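Tol-Pal system protein TolB (Acinetobacter baumannii, PDB 7MX5) is the periplasmic component of the Tol-Pal system, which probably helps the outer membrane invaginate during cell division and keep its integrity. Local coordinates at residues 189-192 with 196-199. Numbering follows the deposited sequence.
Sequences FETK and IYLQ
Tyr197 reaches from its strand to the loop 189-192, where the carboxylate of Glu190 and, farther off, the methyl of Thr191 lie near the phenol end of its ring. Contact with Glu190 is loose: Glu190 CD stands 4.0 Å from Tyr197 OH, and Glu190 OE1 approaches Tyr197 CE1 at 4.1 Å. The carboxylate comes obliquely to the ring, its plane turned by 21° from that of the phenol, and no direct hydrogen bond joins the two groups. Beyond a first torsion that sets CG between the backbone N and the carbonyl carbon (chi1 70°), the Glu190 chain runs extended, which carries the carboxylate from the loop to the ring. Thr191 adds a more distant methyl contact, with CG2 4.5 Å from Tyr197 OH. The Thr191 hydroxyl is linked to the tyrosine through a water, which lies 2.9 Å from Tyr197 OH and makes a weak, longer hydrogen bond of 3.4 Å to Thr191 OG1. Both segments belong to one blade of the TolB beta-propeller, a four-stranded antiparallel sheet; the loop 189-192 lies in the connection between its two middle strands, 183-188 and 195-200, so the contact is made within a beta-hairpin. Arg206, at the start of the outermost strand 206-211, is shared by both residues, forming a salt bridge with Glu190 OE1 and a cation-pi interaction with the Tyr197 ring. The same OE1 is hydrogen-bonded to Ser188 OG at the end of strand 183-188, so that this one oxygen has two partners, a guanidinium and a hydroxyl; the nearby guanidinium would be expected to stabilise the negative charge of the carboxylate. While the buried tyrosine packs on Ser188 and Val208 of the two adjacent strands, Thr191 is exposed on the loop.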
ATOM      1  N   PHE A 189      -4.131 -18.339  14.004  1.00 47.43           N
ATOM      2  CA  PHE A 189      -4.884 -19.371  14.703  1.00 46.88           C
ATOM      3  C   PHE A 189      -4.243 -20.746  14.545  1.00 56.82           C
ATOM      4  O   PHE A 189      -4.919 -21.762  14.737  1.00 64.40           O
ATOM      5  CB  PHE A 189      -6.333 -19.406  14.212  1.00 44.94           C
ATOM      6  CG  PHE A 189      -7.136 -18.186  14.578  1.00 49.51           C
ATOM      7  CD1 PHE A 189      -6.916 -16.974  13.944  1.00 51.38           C
ATOM      8  CD2 PHE A 189      -8.121 -18.256  15.551  1.00 47.46           C
ATOM      9  CE1 PHE A 189      -7.655 -15.854  14.277  1.00 41.00           C
ATOM     10  CE2 PHE A 189      -8.866 -17.140  15.887  1.00 56.72           C
ATOM     11  CZ  PHE A 189      -8.632 -15.937  15.249  1.00 52.05           C
ATOM     12  N   GLU A 190      -2.952 -20.796  14.190  1.00 56.72           N
ATOM     13  CA  GLU A 190      -2.266 -22.076  14.025  1.00 63.44           C
ATOM     14  C   GLU A 190      -2.405 -22.944  15.268  1.00 61.25           C
ATOM     15  O   GLU A 190      -2.481 -24.174  15.166  1.00 69.37           O
ATOM     16  CB  GLU A 190      -0.792 -21.846  13.676  1.00 52.46           C
ATOM     17  CG  GLU A 190       0.062 -21.295  14.810  1.00 59.91           C
ATOM     18  CD  GLU A 190       1.339 -20.644  14.314  1.00 61.17           C
ATOM     19  OE1 GLU A 190       1.255 -19.566  13.687  1.00 43.76           O
ATOM     20  OE2 GLU A 190       2.427 -21.212  14.550  1.00 69.98           O
ATOM     21  N   THR A 191      -2.438 -22.324  16.442  1.00 67.18           N
ATOM     22  CA  THR A 191      -2.998 -22.930  17.638  1.00 70.64           C
ATOM     23  C   THR A 191      -4.383 -22.337  17.852  1.00 74.85           C
ATOM     24  O   THR A 191      -4.607 -21.156  17.570  1.00 81.38           O
ATOM     25  CB  THR A 191      -2.113 -22.683  18.861  1.00 73.96           C
ATOM     26  OG1 THR A 191      -2.455 -21.425  19.455  1.00 72.27           O
ATOM     27  CG2 THR A 191      -0.643 -22.674  18.464  1.00 64.60           C
ATOM     28  N   LYS A 192      -5.309 -23.167  18.336  1.00 77.85           N
ATOM     29  CA  LYS A 192      -6.723 -22.816  18.455  1.00 86.22           C
ATOM     30  C   LYS A 192      -6.952 -21.412  19.001  1.00 83.10           C
ATOM     31  O   LYS A 192      -7.784 -20.664  18.476  1.00 80.23           O
ATOM     32  CB  LYS A 192      -7.438 -23.835  19.344  1.00 90.59           C
ATOM     33  CG  LYS A 192      -8.907 -24.025  19.015  1.00 90.97           C
ATOM     34  CD  LYS A 192      -9.786 -23.356  20.059  1.00 82.46           C
ATOM     35  CE  LYS A 192     -11.241 -23.758  19.896  1.00 91.31           C
ATOM     36  NZ  LYS A 192     -11.955 -22.873  18.935  1.00 98.52           N
ATOM     37  N   ILE A 196      -1.421 -12.728  18.614  1.00 34.92           N
ATOM     38  CA  ILE A 196      -0.770 -11.705  17.805  1.00 42.97           C
ATOM     39  C   ILE A 196       0.733 -11.940  17.863  1.00 38.93           C
ATOM     40  O   ILE A 196       1.346 -11.840  18.932  1.00 36.16           O
ATOM     41  CB  ILE A 196      -1.130 -10.293  18.290  1.00 33.64           C
ATOM     42  CG1 ILE A 196      -2.581  -9.958  17.932  1.00 33.86           C
ATOM     43  CG2 ILE A 196      -0.184  -9.266  17.686  1.00 29.06           C
ATOM     44  CD1 ILE A 196      -3.044  -8.615  18.453  1.00 32.42           C
ATOM     45  N   TYR A 197       1.323 -12.265  16.721  1.00 33.90           N
ATOM     46  CA  TYR A 197       2.753 -12.505  16.618  1.00 32.09           C
ATOM     47  C   TYR A 197       3.450 -11.270  16.060  1.00 43.75           C
ATOM     48  O   TYR A 197       2.844 -10.461  15.355  1.00 39.56           O
ATOM     49  CB  TYR A 197       3.041 -13.711  15.723  1.00 32.70           C
ATOM     50  CG  TYR A 197       2.581 -15.035  16.295  1.00 44.83           C
ATOM     51  CD1 TYR A 197       1.282 -15.484  16.101  1.00 49.37           C
ATOM     52  CD2 TYR A 197       3.449 -15.838  17.021  1.00 46.81           C
ATOM     53  CE1 TYR A 197       0.859 -16.696  16.618  1.00 50.86           C
ATOM     54  CE2 TYR A 197       3.037 -17.054  17.535  1.00 50.89           C
ATOM     55  CZ  TYR A 197       1.740 -17.475  17.335  1.00 56.16           C
ATOM     56  OH  TYR A 197       1.325 -18.682  17.852  1.00 49.81           O
ATOM     57  N   LEU A 198       4.732 -11.128  16.390  1.00 41.19           N
ATOM     58  CA  LEU A 198       5.575 -10.062  15.859  1.00 35.66           C
ATOM     59  C   LEU A 198       6.795 -10.711  15.220  1.00 42.14           C
ATOM     60  O   LEU A 198       7.626 -11.299  15.919  1.00 47.28           O
ATOM     61  CB  LEU A 198       5.983  -9.076  16.951  1.00 29.27           C
ATOM     62  CG  LEU A 198       6.600  -7.769  16.447  1.00 50.51           C
ATOM     63  CD1 LEU A 198       5.732  -7.149  15.359  1.00 35.73           C
ATOM     64  CD2 LEU A 198       6.810  -6.792  17.593  1.00 44.59           C
ATOM     65  N   GLN A 199       6.906 -10.597  13.899  1.00 41.97           N
ATOM     66  CA  GLN A 199       7.891 -11.340  13.123  1.00 43.07           C
ATOM     67  C   GLN A 199       8.975 -10.396  12.616  1.00 38.61           C
ATOM     68  O   GLN A 199       8.688  -9.455  11.869  1.00 44.96           O
ATOM     69  CB  GLN A 199       7.219 -12.060  11.954  1.00 46.53           C
ATOM     70  CG  GLN A 199       8.136 -13.004  11.199  1.00 43.03           C
ATOM     71  CD  GLN A 199       7.426 -14.269  10.761  1.00 50.37           C
ATOM     72  OE1 GLN A 199       6.401 -14.648  11.328  1.00 47.98           O
ATOM     73  NE2 GLN A 199       7.971 -14.935   9.749  1.00 54.15           N
TER
HETATM   74  O   HOH W   1       0.056 -19.355  20.352  1.00 50.06           O